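Local coordinates for protein CLPV1 (Pseudomonas aeruginosa, PDB 4UQW), which probably acts as the AAA+ ATPase that disassembles the TssB-TssC sheath of the type VI secretion system, at residues Q57-Q61 with S62-P66; E75-D78 with R79-R82; Y118-I121 with G122-T126. All blocks are in the same frame, centred on the assembly; numbering follows the deposited sequence. Where two conformers were deposited one is given.

Overall arrangement
The three contacts are worked variants of one problem: how a helix ends and the chain moves on. Contact 1 turns the chain out of helix 54-61 and into helix 66-79, and contact 2 closes the far end of that second helix, their centres about 24 Å apart. Contact 3, a buried contact, lies at the end of helix 116-124, on the opposite side of the chain's centre from contact 2, with about 23 Å between centres. Contacts 1 and 3 are nearer, about 16 Å between centres and about 4 Å between nearest atoms without touching, and Leu143 packs against both. None of the benzamidine-binding residues Arg8, Phe12, Tyr20 and Leu90 belongs to these segments.

Contact 1. Residues Q57-Q61 with S62-P66; sequences QIVRQ and SGIDP
A Schellman motif joins Val59 and Arg60, in the last turn of helix 54-61, to Gly63 and Ile64 in the short link before helix 66-79. Gly63 leaves the helical conformation with a positive phi of 77°, and this turn swings two successive amides back over the helix end. Gly63 N donates to Arg60 O at 3.2 Å, and Ile64 N reaches Val59 O at 3.1 Å, approaching nearly in line with the carbonyl bond.

One residue before Val59, Ile58 O accepts from Ser62 N, 2.9 Å away and on one face of the carbonyl plane. In the conformer described, Ser62 OG also donates to Ile58 O, at 2.8 Å and from the opposite face; this second bond is less certain, because two conformers of Ser62 were modelled.

An apolar contact accompanies the polar closure, as is common in this motif. Val59 CG1, set anti to its backbone N (chi1 158°), points its methyl to Ile64 CG2 at 3.6 Å, the two side chains crossing at about a right angle. The same methyl, Val59 CG1, also meets Pro66 CB at 3.9 Å, which ties the old helix to the first turn of the new one. A water donates to both Arg60 O and Ile64 O and bridges the bend.

Asp65 then N-caps helix 66-79 through Ala67 N, while Val59 and Ile64 both lean on Leu69 of that helix. Leu143 covers Ile58, Ser62 and Ile64, and Tyr155 of helix 152-156 packs against Gln61 and Ser62.

Contact 2. Residues E75-D78 with R79-R82; sequences EALD and RLPR
Arg79 folds back along the final turn of helix 66-79 beside Glu75, making an i to i+4 salt bridge at a helix C-terminus. Followed outward, its side chain first skirts the backbone. Arg79 CB lies 3.5 Å from Glu75 O, and Arg79 CG, set beside its own backbone N (chi1 -70°), comes to 3.2 Å from the same Glu75 O. Next along, Arg79 CD is 3.8 Å from Glu75 O. From CG to NE the chain is extended, and it runs side by side with Glu75, pointing the same way.

At the tip the guanidinium lies with one face over Glu75 CA, and Arg79 NH1 sits 3.5 Å from Glu75 CB. Arg79 NH2 supplies the charged bond, at 3.3 Å from Glu75 OE1. The carboxylate and guanidinium planes stand nearly perpendicular, 87° apart, and NH2 meets OE1 from above the carboxylate plane. The other oxygen, OE2, pairs with Lys71 one turn earlier, so the charge of Glu75 is probably shared between Arg79 and Lys71.

The backbone is losing its regular helical pattern here. Arg79 N bonds to Ala76 O and Leu80 N to Leu77 O, in i to i+3 fashion, whereas the i to i+4 bonds of these two amides are weak. Leu80 packs on His42 of helix 40-49, as Leu77 does.

Farther along the outgoing chain, Arg82 repeats the theme with Asp78 in a looser form. Asp78 OD1 lies at the edge of the Arg82 guanidinium in a long salt bridge, 3.6 Å from Arg82 NH2, and is also paired with Arg33 of helix 17-33. In that same guanidinium plane Arg82 NE donates to a water oxygen 2.9 Å away.

Contact 3. Residues Y118-I121 with G122-T126; sequences YLVI and GILKT
Gly122 N donates to Tyr118 O at 2.9 Å with an N-H...O angle of 163°, one of four consecutive i to i+4 bonds that carry the alpha-helix 116-124 to its C-terminal end. Ile123 N follows with a bond to Leu119 O and Leu124 N with one to Val120 O, each 2.9 Å long. In the last of the series Lys125 N reaches Ile121 O at 3.0 Å, but the N-H...O angle has dropped to 145° as the helix gives way to a turn.

Side chains repeat the one-turn spacing. Val120 and Leu124 lie alongside each other, pointing the same way, and Val120 CG1 meets Leu124 CD1 at 3.9 Å. The Val120 branch that does the touching is the one anti to the backbone N (chi1 175°). Aliphatic carbons also settle against the carbonyls of the preceding turn: Ile123 CG1 lies 3.2 Å from Leu119 O, and Lys125 CG 3.3 Å from Ile121 O, before the rest of the lysine bends away.

Buried in the domain, the contact is packed on several sides. Leu148 of helix 145-150 touches Val120 and Ile121, Leu133 of helix 127-136 receives Ile123 and Leu124, and the Tyr118 ring stacks with Phe109.

At the turn into helix 127-136 stands Thr126, at the N-cap position, though its side chain makes no capping bond. Its hydroxyl reaches backward instead: Thr126 OG1 donates to Gly122 O at 2.9 Å, close to the line of the carbonyl bond.

Contact 1. Residues Q57-Q61 with S62-P66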
loop_
_atom_site.group_PDB
_atom_site.type_symbol
_atom_site.label_atom_id
_atom_site.label_comp_id
_atom_site.label_asym_id
_atom_site.label_seq_id
_atom_site.Cartn_x
_atom_site.Cartn_y
_atom_site.Cartn_z
ATOM N N GLN A 57 -5.927 9.394 6.230
ATOM C CA GLN A 57 -6.832 10.459 5.835
ATOM C C GLN A 57 -7.813 10.017 4.775
ATOM O O GLN A 57 -8.971 10.431 4.814
ATOM C CB GLN A 57 -6.012 11.673 5.336
ATOM C CG GLN A 57 -5.168 12.223 6.502
ATOM C CD GLN A 57 -6.063 12.690 7.655
ATOM O OE1 GLN A 57 -7.092 13.327 7.440
ATOM N NE2 GLN A 57 -5.710 12.320 8.872
ATOM N N ILE A 58 -7.354 9.214 3.813
ATOM C CA ILE A 58 -8.245 8.674 2.784
ATOM C C ILE A 58 -9.322 7.787 3.429
ATOM O O ILE A 58 -10.483 7.877 3.049
ATOM C CB ILE A 58 -7.429 7.904 1.748
ATOM C CG1 ILE A 58 -6.634 8.900 0.887
ATOM C CG2 ILE A 58 -8.328 7.047 0.845
ATOM C CD1 ILE A 58 -5.533 8.218 0.013
ATOM N N VAL A 59 -8.936 7.009 4.426
ATOM C CA VAL A 59 -9.924 6.169 5.142
ATOM C C VAL A 59 -10.970 7.093 5.751
ATOM O O VAL A 59 -12.196 6.847 5.629
ATOM C CB VAL A 59 -9.217 5.280 6.202
ATOM C CG1 VAL A 59 -10.153 4.792 7.331
ATOM C CG2 VAL A 59 -8.545 4.105 5.485
ATOM N N ARG A 60 -10.524 8.162 6.412
ATOM C CA ARG A 60 -11.422 9.061 7.102
ATOM C C ARG A 60 -12.392 9.750 6.102
ATOM O O ARG A 60 -13.622 9.739 6.274
ATOM C CB ARG A 60 -10.598 10.115 7.885
ATOM C CG ARG A 60 -11.437 11.134 8.667
ATOM C CD ARG A 60 -10.559 12.066 9.562
ATOM N NE ARG A 60 -11.378 12.954 10.397
ATOM C CZ ARG A 60 -11.945 14.054 9.922
ATOM N NH1 ARG A 60 -11.768 14.362 8.643
ATOM N NH2 ARG A 60 -12.671 14.849 10.700
ATOM N N GLN A 61 -11.834 10.323 5.064
ATOM C CA GLN A 61 -12.607 11.145 4.131
ATOM C C GLN A 61 -13.505 10.305 3.224
ATOM O O GLN A 61 -14.469 10.815 2.670
ATOM C CB GLN A 61 -11.667 12.004 3.272
ATOM C CG GLN A 61 -10.907 13.100 4.039
ATOM C CD GLN A 61 -11.693 13.700 5.147
ATOM O OE1 GLN A 61 -11.270 13.682 6.314
ATOM N NE2 GLN A 61 -12.860 14.247 4.806
ATOM N N SER A 62 -13.180 9.027 3.063
ATOM C CA SER A 62 -13.976 8.119 2.238
ATOM C C SER A 62 -15.138 7.507 2.996
ATOM O O SER A 62 -15.923 6.762 2.425
ATOM C CB SER A 62 -13.114 6.983 1.699
ATOM O OG SER A 62 -12.108 7.481 0.807
ATOM N N GLY A 63 -15.229 7.771 4.295
ATOM C CA GLY A 63 -16.314 7.179 5.079
ATOM C C GLY A 63 -16.133 5.713 5.435
ATOM O O GLY A 63 -17.099 4.995 5.691
ATOM N N ILE A 64 -14.888 5.250 5.403
ATOM C CA ILE A 64 -14.546 3.906 5.902
ATOM C C ILE A 64 -14.530 3.918 7.406
ATOM O O ILE A 64 -14.178 4.912 8.047
ATOM C CB ILE A 64 -13.161 3.453 5.333
ATOM C CG1 ILE A 64 -13.339 3.030 3.878
ATOM C CG2 ILE A 64 -12.529 2.318 6.159
ATOM C CD1 ILE A 64 -11.968 2.777 3.112
ATOM N N ASP A 65 -14.984 2.800 8.014
ATOM C CA ASP A 65 -14.924 2.635 9.466
ATOM C C ASP A 65 -13.501 2.176 9.797
ATOM O O ASP A 65 -13.109 1.033 9.514
ATOM C CB ASP A 65 -15.982 1.592 9.931
ATOM C CG ASP A 65 -15.870 1.243 11.397
ATOM O OD1 ASP A 65 -14.958 1.751 12.092
ATOM O OD2 ASP A 65 -16.703 0.447 11.889
ATOM N N PRO A 66 -12.676 3.070 10.377
ATOM C CA PRO A 66 -11.282 2.652 10.585
ATOM C C PRO A 66 -11.138 1.499 11.556
ATOM O O PRO A 66 -10.169 0.737 11.438
ATOM C CB PRO A 66 -10.601 3.916 11.150
ATOM C CG PRO A 66 -11.726 4.762 11.671
ATOM C CD PRO A 66 -12.978 4.427 10.890
HETATM O O HOH W 1 -14.632 7.578 8.133
#

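Contact 2. Residues E75-D78 with R79-R82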
loop_
_atom_site.group_PDB
_atom_site.type_symbol
_atom_site.label_atom_id
_atom_site.label_comp_id
_atom_site.label_asym_id
_atom_site.label_seq_id
_atom_site.Cartn_x
_atom_site.Cartn_y
_atom_site.Cartn_z
ATOM N N GLU A 75 -7.265 -9.686 11.056
ATOM C CA GLU A 75 -7.720 -11.032 10.727
ATOM C C GLU A 75 -7.048 -11.606 9.460
ATOM O O GLU A 75 -6.626 -12.793 9.460
ATOM C CB GLU A 75 -9.258 -11.056 10.631
ATOM C CG GLU A 75 -9.838 -10.766 12.026
ATOM C CD GLU A 75 -11.363 -10.811 12.083
ATOM O OE1 GLU A 75 -11.948 -11.123 11.019
ATOM O OE2 GLU A 75 -11.949 -10.555 13.182
ATOM N N ALA A 76 -6.869 -10.789 8.406
ATOM C CA ALA A 76 -6.152 -11.240 7.221
ATOM C C ALA A 76 -4.711 -11.615 7.559
ATOM O O ALA A 76 -4.181 -12.616 7.054
ATOM C CB ALA A 76 -6.184 -10.133 6.132
ATOM N N LEU A 77 -4.053 -10.799 8.391
ATOM C CA LEU A 77 -2.666 -11.122 8.793
ATOM C C LEU A 77 -2.612 -12.463 9.505
ATOM O O LEU A 77 -1.709 -13.279 9.248
ATOM C CB LEU A 77 -2.120 -10.063 9.739
ATOM C CG LEU A 77 -1.707 -8.797 9.048
ATOM C CD1 LEU A 77 -1.564 -7.713 10.133
ATOM C CD2 LEU A 77 -0.411 -8.976 8.279
ATOM N N ASP A 78 -3.569 -12.678 10.419
ATOM C CA ASP A 78 -3.578 -13.880 11.279
ATOM C C ASP A 78 -3.844 -15.129 10.457
ATOM O O ASP A 78 -3.514 -16.237 10.875
ATOM C CB ASP A 78 -4.619 -13.761 12.411
ATOM C CG ASP A 78 -4.142 -12.848 13.543
ATOM O OD1 ASP A 78 -2.933 -12.555 13.596
ATOM O OD2 ASP A 78 -4.965 -12.384 14.361
ATOM N N ARG A 79 -4.434 -14.956 9.286
ATOM C CA ARG A 79 -4.756 -16.086 8.438
ATOM C C ARG A 79 -3.656 -16.467 7.436
ATOM O O ARG A 79 -3.696 -17.546 6.852
ATOM C CB ARG A 79 -6.077 -15.817 7.687
ATOM C CG ARG A 79 -7.330 -15.829 8.605
ATOM C CD ARG A 79 -8.613 -15.616 7.783
ATOM N NE ARG A 79 -9.789 -15.303 8.603
ATOM C CZ ARG A 79 -10.381 -14.110 8.644
ATOM N NH1 ARG A 79 -9.912 -13.106 7.904
ATOM N NH2 ARG A 79 -11.444 -13.915 9.419
ATOM N N LEU A 80 -2.654 -15.611 7.232
ATOM C CA LEU A 80 -1.577 -15.985 6.330
ATOM C C LEU A 80 -0.861 -17.235 6.761
ATOM O O LEU A 80 -0.783 -17.543 7.943
ATOM C CB LEU A 80 -0.544 -14.853 6.245
ATOM C CG LEU A 80 -1.073 -13.517 5.711
ATOM C CD1 LEU A 80 -0.001 -12.436 5.794
ATOM C CD2 LEU A 80 -1.468 -13.748 4.273
ATOM N N PRO A 81 -0.282 -17.959 5.792
ATOM C CA PRO A 81 0.500 -19.136 6.177
ATOM C C PRO A 81 1.711 -18.755 7.029
ATOM O O PRO A 81 2.309 -17.668 6.810
ATOM C CB PRO A 81 0.905 -19.754 4.839
ATOM C CG PRO A 81 0.631 -18.812 3.817
ATOM C CD PRO A 81 -0.284 -17.711 4.340
ATOM N N ARG A 82 2.071 -19.621 7.974
ATOM C CA ARG A 82 3.140 -19.327 8.921
ATOM C C ARG A 82 4.197 -20.395 8.900
ATOM O O ARG A 82 4.102 -21.354 8.147
ATOM C CB ARG A 82 2.619 -19.186 10.349
ATOM C CG ARG A 82 1.628 -18.060 10.600
ATOM C CD ARG A 82 0.997 -18.164 12.016
ATOM N NE ARG A 82 0.104 -17.035 12.329
ATOM C CZ ARG A 82 -0.413 -16.773 13.536
ATOM N NH1 ARG A 82 -0.128 -17.556 14.576
ATOM N NH2 ARG A 82 -1.228 -15.727 13.709
HETATM O O HOH W 2 -0.078 -15.402 9.992
#

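Contact 3. Residues Y118-I121 with G122-T126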
loop_
_atom_site.group_PDB
_atom_site.type_symbol
_atom_site.label_atom_id
_atom_site.label_comp_id
_atom_site.label_asym_id
_atom_site.label_seq_id
_atom_site.Cartn_x
_atom_site.Cartn_y
_atom_site.Cartn_z
ATOM N N TYR A 118 -0.883 7.796 -3.696
ATOM C CA TYR A 118 -0.727 7.365 -5.097
ATOM C C TYR A 118 -0.722 5.844 -5.200
ATOM O O TYR A 118 -1.158 5.304 -6.225
ATOM C CB TYR A 118 0.583 7.898 -5.702
ATOM C CG TYR A 118 0.711 9.400 -5.687
ATOM C CD1 TYR A 118 -0.367 10.229 -5.521
ATOM C CD2 TYR A 118 1.975 9.965 -5.832
ATOM C CE1 TYR A 118 -0.224 11.631 -5.529
ATOM C CE2 TYR A 118 2.150 11.361 -5.843
ATOM C CZ TYR A 118 1.057 12.168 -5.665
ATOM O OH TYR A 118 1.213 13.545 -5.597
ATOM N N LEU A 119 -0.217 5.140 -4.179
ATOM C CA LEU A 119 -0.348 3.688 -4.168
ATOM C C LEU A 119 -1.820 3.274 -4.163
ATOM O O LEU A 119 -2.211 2.368 -4.897
ATOM C CB LEU A 119 0.307 3.033 -2.942
ATOM C CG LEU A 119 1.790 3.301 -2.775
ATOM C CD1 LEU A 119 2.222 2.828 -1.366
ATOM C CD2 LEU A 119 2.603 2.506 -3.820
ATOM N N VAL A 120 -2.647 3.969 -3.383
ATOM C CA VAL A 120 -4.068 3.629 -3.379
ATOM C C VAL A 120 -4.690 3.856 -4.757
ATOM O O VAL A 120 -5.420 2.989 -5.243
ATOM C CB VAL A 120 -4.790 4.483 -2.308
ATOM C CG1 VAL A 120 -6.308 4.257 -2.361
ATOM C CG2 VAL A 120 -4.297 4.052 -0.923
ATOM N N ILE A 121 -4.406 4.992 -5.419
ATOM C CA ILE A 121 -4.971 5.245 -6.722
ATOM C C ILE A 121 -4.496 4.190 -7.711
ATOM O O ILE A 121 -5.311 3.641 -8.478
ATOM C CB ILE A 121 -4.566 6.644 -7.225
ATOM C CG1 ILE A 121 -5.328 7.694 -6.402
ATOM C CG2 ILE A 121 -4.862 6.805 -8.736
ATOM C CD1 ILE A 121 -4.735 9.119 -6.572
ATOM N N GLY A 122 -3.207 3.867 -7.706
ATOM C CA GLY A 122 -2.705 2.901 -8.683
ATOM C C GLY A 122 -3.368 1.522 -8.481
ATOM O O GLY A 122 -3.684 0.801 -9.449
ATOM N N ILE A 123 -3.534 1.129 -7.217
ATOM C CA ILE A 123 -4.250 -0.119 -6.928
ATOM C C ILE A 123 -5.695 -0.095 -7.428
ATOM O O ILE A 123 -6.168 -1.046 -8.038
ATOM C CB ILE A 123 -4.160 -0.387 -5.382
ATOM C CG1 ILE A 123 -2.742 -0.834 -4.991
ATOM C CG2 ILE A 123 -5.207 -1.453 -4.912
ATOM C CD1 ILE A 123 -2.457 -0.776 -3.438
ATOM N N LEU A 124 -6.405 0.993 -7.154
ATOM C CA LEU A 124 -7.808 1.038 -7.568
ATOM C C LEU A 124 -7.982 1.010 -9.068
ATOM O O LEU A 124 -9.008 0.527 -9.579
ATOM C CB LEU A 124 -8.521 2.293 -7.003
ATOM C CG LEU A 124 -8.650 2.312 -5.472
ATOM C CD1 LEU A 124 -9.128 3.692 -4.984
ATOM C CD2 LEU A 124 -9.558 1.165 -4.990
ATOM N N LYS A 125 -6.989 1.509 -9.793
ATOM C CA LYS A 125 -7.047 1.524 -11.252
ATOM C C LYS A 125 -6.597 0.258 -11.936
ATOM O O LYS A 125 -6.639 0.190 -13.166
ATOM C CB LYS A 125 -6.215 2.677 -11.770
ATOM C CG LYS A 125 -6.753 4.042 -11.427
ATOM C CD LYS A 125 -8.078 4.354 -12.133
ATOM C CE LYS A 125 -7.904 4.570 -13.655
ATOM N NZ LYS A 125 -9.246 4.952 -14.255
ATOM N N THR A 126 -6.199 -0.754 -11.178
ATOM C CA THR A 126 -5.712 -2.009 -11.755
ATOM C C THR A 126 -6.631 -3.117 -11.236
ATOM O O THR A 126 -6.557 -3.379 -10.066
ATOM C CB THR A 126 -4.280 -2.268 -11.310
ATOM O OG1 THR A 126 -3.461 -1.113 -11.623
ATOM C CG2 THR A 126 -3.700 -3.558 -11.974
#